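Local atomic coordinates of putative ArsC family related protein (Bacteroides fragilis, PDB entry 3GKX), a protein that is of unknown function but has the thioredoxin-like fold of the ArsC family and is perhaps related in activity to arsenate reductases. Residues B[97-106]-B[109-119]. Residues are numbered along the deposited sequence; the frame is centred on the assembly and turned at random. Where two conformers were deposited one is given.
Sequences KRPLVVTERF and VGFKPEEWEKL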
# COMPACT_ATOMS: atom_id res chain seq x y z
N LYS B 97 -7.40 7.91 -9.61
CA LYS B 97 -7.27 8.92 -8.56
C LYS B 97 -6.36 10.09 -9.02
O LYS B 97 -5.35 9.88 -9.70
CB LYS B 97 -6.69 8.28 -7.31
CG LYS B 97 -6.66 9.20 -6.09
CD LYS B 97 -8.00 9.18 -5.37
CE LYS B 97 -7.89 9.82 -4.00
NZ LYS B 97 -8.01 11.31 -4.05
N ARG B 98 -6.72 11.30 -8.61
CA ARG B 98 -5.95 12.50 -8.94
C ARG B 98 -5.98 13.50 -7.79
O ARG B 98 -6.93 13.53 -7.02
CB ARG B 98 -6.48 13.15 -10.21
CG ARG B 98 -7.82 13.80 -10.00
CD ARG B 98 -8.70 13.63 -11.19
NE ARG B 98 -9.98 14.29 -10.94
CZ ARG B 98 -11.11 13.98 -11.56
NH1 ARG B 98 -11.13 13.02 -12.47
NH2 ARG B 98 -12.22 14.64 -11.28
N PRO B 99 -4.91 14.30 -7.64
CA PRO B 99 -3.72 14.24 -8.52
C PRO B 99 -2.82 13.06 -8.12
O PRO B 99 -3.04 12.44 -7.06
CB PRO B 99 -3.04 15.58 -8.28
CG PRO B 99 -3.32 15.89 -6.86
CD PRO B 99 -4.71 15.28 -6.55
N LEU B 100 -1.86 12.75 -8.99
CA LEU B 100 -0.75 11.82 -8.71
C LEU B 100 0.50 12.61 -8.96
O LEU B 100 0.54 13.42 -9.90
CB LEU B 100 -0.73 10.65 -9.70
CG LEU B 100 -1.95 9.78 -9.67
CD1 LEU B 100 -1.80 8.52 -10.58
CD2 LEU B 100 -2.14 9.41 -8.21
N VAL B 101 1.53 12.35 -8.15
CA VAL B 101 2.89 12.86 -8.38
C VAL B 101 3.82 11.66 -8.44
O VAL B 101 3.74 10.76 -7.61
CB VAL B 101 3.34 13.86 -7.29
CG1 VAL B 101 4.75 14.40 -7.59
CG2 VAL B 101 2.42 15.01 -7.23
N VAL B 102 4.69 11.64 -9.44
CA VAL B 102 5.59 10.52 -9.70
C VAL B 102 7.01 11.12 -9.64
O VAL B 102 7.29 12.12 -10.32
CB VAL B 102 5.32 9.93 -11.11
CG1 VAL B 102 6.30 8.83 -11.49
CG2 VAL B 102 3.90 9.43 -11.20
N THR B 103 7.88 10.55 -8.80
CA THR B 103 9.32 10.84 -8.82
C THR B 103 10.03 9.49 -8.82
O THR B 103 9.37 8.46 -8.72
CB THR B 103 9.80 11.62 -7.57
OG1 THR B 103 9.63 10.79 -6.43
CG2 THR B 103 8.95 12.90 -7.34
N GLU B 104 11.36 9.51 -8.96
CA GLU B 104 12.18 8.31 -9.01
C GLU B 104 12.01 7.41 -7.78
O GLU B 104 11.97 6.21 -7.88
CB GLU B 104 13.66 8.70 -9.14
CG GLU B 104 14.50 7.75 -10.01
CD GLU B 104 15.98 7.74 -9.64
OE1 GLU B 104 16.37 8.48 -8.73
OE2 GLU B 104 16.76 6.98 -10.25
N ARG B 105 11.95 8.01 -6.60
CA ARG B 105 11.89 7.24 -5.36
C ARG B 105 10.47 6.98 -4.85
O ARG B 105 10.26 6.00 -4.15
CB ARG B 105 12.68 7.94 -4.26
CG ARG B 105 14.13 7.51 -4.20
CD ARG B 105 14.89 8.18 -3.05
NE ARG B 105 16.15 7.50 -2.84
CZ ARG B 105 17.10 7.91 -2.01
NH1 ARG B 105 16.94 9.02 -1.30
NH2 ARG B 105 18.22 7.20 -1.89
N PHE B 106 9.51 7.86 -5.16
CA PHE B 106 8.13 7.67 -4.64
C PHE B 106 7.00 8.19 -5.53
O PHE B 106 7.24 9.04 -6.35
CB PHE B 106 7.98 8.26 -3.24
CG PHE B 106 8.46 9.65 -3.14
CD1 PHE B 106 7.60 10.70 -3.40
CD2 PHE B 106 9.78 9.90 -2.84
CE1 PHE B 106 8.06 12.00 -3.36
CE2 PHE B 106 10.25 11.18 -2.77
CZ PHE B 106 9.40 12.24 -3.03
N VAL B 109 -0.41 9.75 -4.12
CA VAL B 109 -1.72 9.60 -4.69
C VAL B 109 -2.71 10.49 -3.95
O VAL B 109 -2.84 10.42 -2.74
CB VAL B 109 -2.16 8.13 -4.59
CG1 VAL B 109 -3.53 7.94 -5.25
CG2 VAL B 109 -1.08 7.20 -5.18
N GLY B 110 -3.39 11.37 -4.68
CA GLY B 110 -4.23 12.39 -4.05
C GLY B 110 -3.37 13.43 -3.35
O GLY B 110 -2.14 13.34 -3.37
N PHE B 111 -4.02 14.41 -2.71
CA PHE B 111 -3.30 15.51 -2.09
C PHE B 111 -3.29 15.45 -0.57
O PHE B 111 -4.25 15.85 0.08
CB PHE B 111 -3.82 16.86 -2.56
CG PHE B 111 -3.07 18.00 -1.96
CD1 PHE B 111 -1.67 18.03 -2.02
CD2 PHE B 111 -3.73 19.01 -1.29
CE1 PHE B 111 -0.96 19.06 -1.43
CE2 PHE B 111 -3.03 20.05 -0.71
CZ PHE B 111 -1.64 20.07 -0.77
N LYS B 112 -2.18 14.98 -0.01
CA LYS B 112 -2.02 14.90 1.44
C LYS B 112 -0.74 15.66 1.83
O LYS B 112 0.36 15.09 1.76
CB LYS B 112 -1.97 13.43 1.93
CG LYS B 112 -3.00 12.45 1.31
CD LYS B 112 -4.48 12.86 1.57
CE LYS B 112 -4.84 12.88 3.07
NZ LYS B 112 -6.20 13.48 3.36
N PRO B 113 -0.89 16.94 2.23
CA PRO B 113 0.25 17.82 2.50
C PRO B 113 1.28 17.15 3.41
O PRO B 113 2.48 17.34 3.22
CB PRO B 113 -0.39 19.01 3.22
CG PRO B 113 -1.79 19.03 2.74
CD PRO B 113 -2.17 17.59 2.56
N GLU B 114 0.81 16.37 4.38
CA GLU B 114 1.69 15.66 5.30
C GLU B 114 2.64 14.77 4.49
O GLU B 114 3.82 14.67 4.80
CB GLU B 114 0.87 14.84 6.32
N GLU B 115 2.13 14.18 3.42
CA GLU B 115 2.95 13.27 2.62
C GLU B 115 3.74 13.98 1.53
O GLU B 115 4.83 13.54 1.15
CB GLU B 115 2.09 12.17 1.99
CG GLU B 115 1.48 11.18 3.01
CD GLU B 115 0.60 10.14 2.32
OE1 GLU B 115 0.33 10.30 1.10
OE2 GLU B 115 0.18 9.17 3.00
N TRP B 116 3.19 15.08 1.01
CA TRP B 116 3.85 15.81 -0.07
C TRP B 116 5.15 16.48 0.36
O TRP B 116 5.96 16.89 -0.48
CB TRP B 116 2.88 16.78 -0.72
CG TRP B 116 1.90 16.07 -1.58
CD1 TRP B 116 1.21 14.94 -1.26
CD2 TRP B 116 1.54 16.40 -2.92
NE1 TRP B 116 0.42 14.56 -2.32
CE2 TRP B 116 0.60 15.44 -3.35
CE3 TRP B 116 1.91 17.43 -3.80
CZ2 TRP B 116 0.02 15.47 -4.62
CZ3 TRP B 116 1.32 17.47 -5.05
CH2 TRP B 116 0.39 16.50 -5.46
N GLU B 117 5.35 16.58 1.68
CA GLU B 117 6.59 17.09 2.24
C GLU B 117 7.84 16.25 1.90
O GLU B 117 8.94 16.79 1.95
CB GLU B 117 6.46 17.25 3.75
CG GLU B 117 5.38 18.23 4.20
CD GLU B 117 5.85 19.67 4.24
OE1 GLU B 117 7.04 19.90 4.57
OE2 GLU B 117 5.03 20.57 3.96
N LYS B 118 7.68 14.97 1.53
CA LYS B 118 8.84 14.13 1.13
C LYS B 118 9.52 14.74 -0.09
O LYS B 118 10.68 14.44 -0.35
CB LYS B 118 8.44 12.69 0.79
CG LYS B 118 7.70 11.93 1.86
CD LYS B 118 6.82 10.86 1.23
CE LYS B 118 5.70 10.44 2.18
NZ LYS B 118 4.55 9.78 1.47
N LEU B 119 8.80 15.56 -0.84
CA LEU B 119 9.33 16.27 -2.02
C LEU B 119 10.23 17.47 -1.70
O LEU B 119 10.83 18.03 -2.62
CB LEU B 119 8.18 16.79 -2.89
CG LEU B 119 7.20 15.77 -3.48
CD1 LEU B 119 5.86 16.41 -3.83
CD2 LEU B 119 7.84 15.10 -4.68
O HOH W 1 -6.94 13.50 -1.89
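L119 fits the corner between F106 and T103: its CD2 comes within 3.4 Å of F106 CE1, approaching the ring at its edge, and also rests on the methyl of T103. One face of the same ring receives K118 in a CH-pi contact, CB lying 4.3 Å from the F106 ring centroid, while T103 OG1 sits over the centre of the opposite face. That hydroxyl is held in place, since it donates to F106 O on a lone pair in the carbonyl plane; T103 N donates to the same oxygen. The ring reaches its slot because CG stands between the backbone N and the carbonyl carbon (chi1 51°).

Further along, the outer end of the W116 indole is the bump, and P99 meets it obliquely, with P99 CG 4.0 Å from W116 CH2. F111 covers one indole face with CD1, and W116 NE1 bonds weakly to G110 O.

Where the backbones converge, G110 N donates to the carbonyl oxygen of P99 (G110 N to P99 O 2.6 Å), and P99 itself follows a cis peptide bond. On the other side of the sheet, V109 CG1 sits in the corner made by K97 CG, a tight 3.5 Å away, and L100 CD2; L100 and V109 lie side by side as an antiparallel non-hydrogen-bonded pair.

Strands 100-102 and 107-109 thus form a beta hairpin whose chain returns as helix 113-116 over the P99 and V101 face. A cis-proline opening the hairpin, followed by a C-terminal helix, is typical of the thioredoxin fold.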